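Local coordinates for CDC25-like phosphatase YCH1 (Saccharomyces cerevisiae, PDB 3FS5), which acts as a protein phosphatase of the rhodanese-like fold that Cdc25 catalytic domains share with single-domain rhodaneses, at residues Y56-K70 with R96-D109. Residues are numbered along the deposited sequence; the frame is centred on the assembly and turned at random.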
loop_
_atom_site.group_PDB
_atom_site.type_symbol
_atom_site.label_atom_id
_atom_site.label_comp_id
_atom_site.label_asym_id
_atom_site.label_seq_id
_atom_site.Cartn_x
_atom_site.Cartn_y
_atom_site.Cartn_z
ATOM N N TYR A 56 -8.325 7.468 -1.598
ATOM C CA TYR A 56 -8.265 8.161 -0.318
ATOM C C TYR A 56 -9.512 9.003 -0.035
ATOM O O TYR A 56 -10.062 8.962 1.066
ATOM C CB TYR A 56 -7.043 9.072 -0.269
ATOM C CG TYR A 56 -6.957 9.876 1.005
ATOM C CD1 TYR A 56 -6.564 9.282 2.199
ATOM C CD2 TYR A 56 -7.295 11.228 1.023
ATOM C CE1 TYR A 56 -6.506 10.010 3.381
ATOM C CE2 TYR A 56 -7.241 11.967 2.199
ATOM C CZ TYR A 56 -6.846 11.351 3.374
ATOM O OH TYR A 56 -6.786 12.072 4.543
ATOM N N SER A 57 -9.951 9.771 -1.029
ATOM C CA SER A 57 -11.124 10.626 -0.861
ATOM C C SER A 57 -12.338 9.859 -0.369
ATOM O O SER A 57 -13.053 10.321 0.521
ATOM C CB SER A 57 -11.473 11.334 -2.177
ATOM O OG SER A 57 -10.451 12.243 -2.545
ATOM N N ARG A 58 -12.575 8.685 -0.941
ATOM C CA ARG A 58 -13.720 7.883 -0.540
ATOM C C ARG A 58 -13.519 7.208 0.817
ATOM O O ARG A 58 -14.466 7.063 1.590
ATOM C CB ARG A 58 -14.034 6.838 -1.605
ATOM C CG ARG A 58 -15.366 6.151 -1.387
ATOM C CD ARG A 58 -15.709 5.232 -2.537
ATOM N NE ARG A 58 -16.906 4.447 -2.256
ATOM C CZ ARG A 58 -17.324 3.436 -3.008
ATOM N NH1 ARG A 58 -18.426 2.773 -2.678
ATOM N NH2 ARG A 58 -16.642 3.087 -4.092
ATOM N N LEU A 59 -12.293 6.783 1.108
ATOM C CA LEU A 59 -12.014 6.159 2.395
ATOM C C LEU A 59 -12.319 7.170 3.497
ATOM O O LEU A 59 -12.894 6.831 4.531
ATOM C CB LEU A 59 -10.541 5.737 2.486
ATOM C CG LEU A 59 -10.118 4.495 1.697
ATOM C CD1 LEU A 59 -8.607 4.346 1.766
ATOM C CD2 LEU A 59 -10.809 3.255 2.262
ATOM N N LYS A 60 -11.940 8.420 3.254
ATOM C CA LYS A 60 -12.138 9.492 4.218
ATOM C C LYS A 60 -13.589 9.940 4.371
ATOM O O LYS A 60 -14.016 10.286 5.471
ATOM C CB LYS A 60 -11.279 10.700 3.837
ATOM C CG LYS A 60 -11.342 11.844 4.838
ATOM C CD LYS A 60 -10.571 13.054 4.343
ATOM C CE LYS A 60 -10.517 14.150 5.397
ATOM N NZ LYS A 60 -9.754 13.723 6.608
ATOM N N GLN A 61 -14.340 9.928 3.273
ATOM C CA GLN A 61 -15.734 10.364 3.285
ATOM C C GLN A 61 -16.771 9.279 3.560
ATOM O O GLN A 61 -17.850 9.568 4.077
ATOM C CB GLN A 61 -16.081 11.031 1.952
ATOM C CG GLN A 61 -15.372 12.347 1.694
ATOM C CD GLN A 61 -15.578 12.840 0.273
ATOM O OE1 GLN A 61 -16.704 12.884 -0.226
ATOM N NE2 GLN A 61 -14.488 13.223 -0.385
ATOM N N ASP A 62 -16.450 8.040 3.211
ATOM C CA ASP A 62 -17.386 6.940 3.394
ATOM C C ASP A 62 -16.897 5.883 4.385
ATOM O O ASP A 62 -16.094 5.013 4.039
ATOM C CB ASP A 62 -17.673 6.297 2.036
ATOM C CG ASP A 62 -18.736 5.224 2.112
ATOM O OD1 ASP A 62 -19.111 4.689 1.046
ATOM O OD2 ASP A 62 -19.195 4.915 3.232
ATOM N N PRO A 63 -17.387 5.945 5.635
ATOM C CA PRO A 63 -17.019 5.004 6.700
ATOM C C PRO A 63 -17.231 3.541 6.313
ATOM O O PRO A 63 -16.508 2.660 6.779
ATOM C CB PRO A 63 -17.917 5.434 7.856
ATOM C CG PRO A 63 -18.035 6.912 7.645
ATOM C CD PRO A 63 -18.285 6.991 6.157
ATOM N N GLU A 64 -18.229 3.288 5.472
ATOM C CA GLU A 64 -18.526 1.932 5.023
ATOM C C GLU A 64 -17.435 1.433 4.087
ATOM O O GLU A 64 -17.119 0.242 4.058
ATOM C CB GLU A 64 -19.873 1.886 4.294
ATOM C CG GLU A 64 -21.074 2.158 5.183
ATOM C CD GLU A 64 -21.133 1.221 6.375
ATOM O OE1 GLU A 64 -21.148 -0.014 6.166
ATOM O OE2 GLU A 64 -21.164 1.718 7.523
ATOM N N TYR A 65 -16.869 2.355 3.316
ATOM C CA TYR A 65 -15.813 2.015 2.378
ATOM C C TYR A 65 -14.567 1.632 3.165
ATOM O O TYR A 65 -13.899 0.654 2.839
ATOM C CB TYR A 65 -15.520 3.202 1.458
ATOM C CG TYR A 65 -14.747 2.827 0.213
ATOM C CD1 TYR A 65 -15.176 1.784 -0.606
ATOM C CD2 TYR A 65 -13.606 3.534 -0.166
ATOM C CE1 TYR A 65 -14.491 1.453 -1.772
ATOM C CE2 TYR A 65 -12.914 3.213 -1.332
ATOM C CZ TYR A 65 -13.364 2.173 -2.130
ATOM O OH TYR A 65 -12.700 1.864 -3.294
ATOM N N LEU A 66 -14.262 2.404 4.203
ATOM C CA LEU A 66 -13.102 2.123 5.043
ATOM C C LEU A 66 -13.323 0.795 5.753
ATOM O O LEU A 66 -12.401 -0.010 5.899
ATOM C CB LEU A 66 -12.908 3.233 6.080
ATOM C CG LEU A 66 -11.810 3.008 7.129
ATOM C CD1 LEU A 66 -10.471 2.790 6.449
ATOM C CD2 LEU A 66 -11.743 4.213 8.057
ATOM N N ARG A 67 -14.555 0.574 6.199
ATOM C CA ARG A 67 -14.913 -0.659 6.885
ATOM C C ARG A 67 -14.700 -1.850 5.953
ATOM O O ARG A 67 -14.215 -2.903 6.377
ATOM C CB ARG A 67 -16.374 -0.593 7.335
ATOM C CG ARG A 67 -16.865 -1.835 8.052
ATOM C CD ARG A 67 -18.346 -1.719 8.379
ATOM N NE ARG A 67 -18.868 -2.936 8.993
ATOM C CZ ARG A 67 -20.153 -3.143 9.269
ATOM N NH1 ARG A 67 -21.052 -2.209 8.986
ATOM N NH2 ARG A 67 -20.539 -4.282 9.829
ATOM N N GLU A 68 -15.063 -1.680 4.683
ATOM C CA GLU A 68 -14.889 -2.739 3.692
ATOM C C GLU A 68 -13.413 -3.106 3.542
ATOM O O GLU A 68 -13.064 -4.283 3.478
ATOM C CB GLU A 68 -15.438 -2.307 2.326
ATOM C CG GLU A 68 -14.915 -3.161 1.172
ATOM C CD GLU A 68 -15.377 -2.678 -0.191
ATOM O OE1 GLU A 68 -14.721 -3.033 -1.195
ATOM O OE2 GLU A 68 -16.397 -1.958 -0.264
ATOM N N LEU A 69 -12.554 -2.093 3.468
ATOM C CA LEU A 69 -11.120 -2.326 3.335
ATOM C C LEU A 69 -10.596 -3.064 4.564
ATOM O O LEU A 69 -9.892 -4.057 4.439
ATOM C CB LEU A 69 -10.368 -1.000 3.167
ATOM C CG LEU A 69 -8.838 -1.109 3.166
ATOM C CD1 LEU A 69 -8.382 -2.048 2.049
ATOM C CD2 LEU A 69 -8.226 0.273 3.005
ATOM N N LYS A 70 -10.950 -2.572 5.748
ATOM C CA LYS A 70 -10.526 -3.194 7.000
ATOM C C LYS A 70 -10.921 -4.670 7.028
ATOM O O LYS A 70 -10.106 -5.537 7.341
ATOM C CB LYS A 70 -11.165 -2.472 8.190
ATOM C CG LYS A 70 -10.946 -3.162 9.532
ATOM C CD LYS A 70 -11.692 -2.443 10.647
ATOM C CE LYS A 70 -11.617 -3.205 11.958
ATOM N NZ LYS A 70 -12.375 -2.510 13.033
ATOM N N ARG A 96 -0.987 12.288 1.885
ATOM C CA ARG A 96 -2.131 11.389 1.862
ATOM C C ARG A 96 -1.763 9.940 2.159
ATOM O O ARG A 96 -2.604 9.162 2.611
ATOM C CB ARG A 96 -2.858 11.484 0.522
ATOM C CG ARG A 96 -3.678 12.755 0.381
ATOM C CD ARG A 96 -4.702 12.635 -0.735
ATOM N NE ARG A 96 -5.685 13.714 -0.691
ATOM C CZ ARG A 96 -6.809 13.725 -1.402
ATOM N NH1 ARG A 96 -7.648 14.746 -1.301
ATOM N NH2 ARG A 96 -7.097 12.711 -2.212
ATOM N N GLY A 97 -0.506 9.586 1.908
ATOM C CA GLY A 97 -0.044 8.234 2.179
ATOM C C GLY A 97 -0.151 7.924 3.664
ATOM O O GLY A 97 -0.870 7.004 4.055
ATOM N N PRO A 98 0.573 8.657 4.521
ATOM C CA PRO A 98 0.469 8.374 5.953
ATOM C C PRO A 98 -0.925 8.670 6.524
ATOM O O PRO A 98 -1.344 8.036 7.490
ATOM C CB PRO A 98 1.581 9.237 6.569
ATOM C CG PRO A 98 1.840 10.293 5.539
ATOM C CD PRO A 98 1.713 9.548 4.242
ATOM N N SER A 99 -1.645 9.619 5.926
ATOM C CA SER A 99 -3.000 9.936 6.387
ATOM C C SER A 99 -3.926 8.744 6.153
ATOM O O SER A 99 -4.795 8.462 6.969
ATOM C CB SER A 99 -3.563 11.165 5.664
ATOM O OG SER A 99 -2.822 12.318 5.997
ATOM N N ALA A 100 -3.741 8.037 5.040
ATOM C CA ALA A 100 -4.577 6.870 4.764
ATOM C C ALA A 100 -4.263 5.793 5.797
ATOM O O ALA A 100 -5.163 5.133 6.311
ATOM C CB ALA A 100 -4.311 6.339 3.358
ATOM N N ALA A 101 -2.981 5.626 6.105
ATOM C CA ALA A 101 -2.564 4.632 7.087
ATOM C C ALA A 101 -3.161 4.955 8.457
ATOM O O ALA A 101 -3.554 4.053 9.187
ATOM C CB ALA A 101 -1.046 4.585 7.174
ATOM N N MET A 102 -3.226 6.237 8.805
ATOM C CA MET A 102 -3.790 6.642 10.093
ATOM C C MET A 102 -5.292 6.362 10.160
ATOM O O MET A 102 -5.827 6.045 11.227
ATOM C CB MET A 102 -3.530 8.130 10.360
ATOM C CG MET A 102 -2.093 8.452 10.755
ATOM S SD MET A 102 -1.525 7.496 12.192
ATOM C CE MET A 102 -2.275 8.400 13.545
ATOM N N LEU A 103 -5.968 6.484 9.020
ATOM C CA LEU A 103 -7.403 6.224 8.957
ATOM C C LEU A 103 -7.680 4.770 9.307
ATOM O O LEU A 103 -8.599 4.474 10.068
ATOM C CB LEU A 103 -7.951 6.518 7.557
ATOM C CG LEU A 103 -8.198 7.979 7.176
ATOM C CD1 LEU A 103 -8.636 8.057 5.716
ATOM C CD2 LEU A 103 -9.272 8.571 8.087
ATOM N N LEU A 104 -6.883 3.864 8.745
ATOM C CA LEU A 104 -7.046 2.445 9.022
ATOM C C LEU A 104 -6.675 2.143 10.468
ATOM O O LEU A 104 -7.389 1.422 11.162
ATOM C CB LEU A 104 -6.172 1.602 8.099
ATOM C CG LEU A 104 -6.241 0.095 8.380
ATOM C CD1 LEU A 104 -7.642 -0.416 8.062
ATOM C CD2 LEU A 104 -5.209 -0.645 7.554
ATOM N N LEU A 105 -5.549 2.693 10.910
ATOM C CA LEU A 105 -5.076 2.481 12.269
ATOM C C LEU A 105 -6.122 2.865 13.302
ATOM O O LEU A 105 -6.387 2.110 14.238
ATOM C CB LEU A 105 -3.797 3.286 12.516
ATOM C CG LEU A 105 -3.160 3.177 13.905
ATOM C CD1 LEU A 105 -2.833 1.724 14.226
ATOM C CD2 LEU A 105 -1.898 4.026 13.947
ATOM N N ARG A 106 -6.721 4.038 13.126
ATOM C CA ARG A 106 -7.726 4.511 14.062
ATOM C C ARG A 106 -9.016 3.694 14.036
ATOM O O ARG A 106 -9.813 3.769 14.971
ATOM C CB ARG A 106 -8.030 5.994 13.807
ATOM C CG ARG A 106 -6.858 6.929 14.117
ATOM C CD ARG A 106 -6.463 6.830 15.579
ATOM N NE ARG A 106 -5.247 7.573 15.916
ATOM C CZ ARG A 106 -5.126 8.897 15.863
ATOM N NH1 ARG A 106 -3.977 9.468 16.197
ATOM N NH2 ARG A 106 -6.145 9.649 15.472
ATOM N N SER A 107 -9.218 2.902 12.985
ATOM C CA SER A 107 -10.428 2.090 12.886
ATOM C C SER A 107 -10.249 0.698 13.480
ATOM O O SER A 107 -11.202 -0.077 13.537
ATOM C CB SER A 107 -10.882 1.964 11.424
ATOM O OG SER A 107 -10.079 1.040 10.709
ATOM N N LEU A 108 -9.035 0.387 13.929
ATOM C CA LEU A 108 -8.735 -0.922 14.514
ATOM C C LEU A 108 -8.994 -0.976 16.017
ATOM O O LEU A 108 -8.737 -0.009 16.730
ATOM C CB LEU A 108 -7.267 -1.290 14.268
ATOM C CG LEU A 108 -6.761 -1.455 12.834
ATOM C CD1 LEU A 108 -5.279 -1.811 12.856
ATOM C CD2 LEU A 108 -7.554 -2.533 12.130
ATOM N N ASP A 109 -9.502 -2.112 16.493
ATOM C CA ASP A 109 -9.753 -2.308 17.920
ATOM C C ASP A 109 -8.422 -2.661 18.564
ATOM O O ASP A 109 -7.474 -3.030 17.874
ATOM C CB ASP A 109 -10.721 -3.468 18.161
ATOM C CG ASP A 109 -12.120 -3.169 17.691
ATOM O OD1 ASP A 109 -12.706 -2.180 18.179
ATOM O OD2 ASP A 109 -12.634 -3.928 16.838
HETATM O O HOH W 1 -10.225 14.749 -1.521
#
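In the rhodanese-like fold of this protein, helix 96-106, which lies on strands 84-88 and 116-121 through Ala100, Leu104 and Leu105, is met along one flank by helix 56-61 and the first part, 63-70, of helix 63-78. The axes of these two segments run at 32° and 81° to that of helix 96-106, so helix 56-61 follows it while segment 63-70 crosses it. Tyr56 is the knob of the first crossing, seated among Arg96, Ser99, Ala100 and Leu103. Its CG stands anti to the backbone N, which sends the ring across the gap. The aliphatic part of Arg96 covers one ring face, where Arg96 CG lies 4.3 Å from the centroid of the Tyr56 ring in a CH-pi contact; the guanidinium lays one face over Tyr56 CD2, offset toward its own rim, with the two planes 45° apart. Elsewhere round the ring, Tyr56 CD1 meets Ala100 CB at 3.9 Å and CE1 meets Leu103 CD1 at 3.7 Å. Beyond the ring, a water accepts from Arg96 NH1 (2.6 Å) and is hydrogen-bonded to Ser57 OG. Cutting Tyr56 back to an alanine is likely to deprive Leu103 CD1 and the Arg96 chain of the ring they pack against and to open a gap beside Ala100. At the second crossing, Leu66 CD2 packs 3.7 Å from Leu103 O. Farther on, the extended Lys70 chain passes Leu104 and Leu108 and delivers NZ to Ser107 O at 2.7 Å. Ser107 OG itself turns back to Leu104 O, 2.8 Å away. Lys70 NZ also forms a salt bridge with Glu112, while Asp109 lies nearby beyond salt-bridge range. The contact thus grades from aromatic packing to a charged end, where the ammonium probably ties down the turn after helix 96-106.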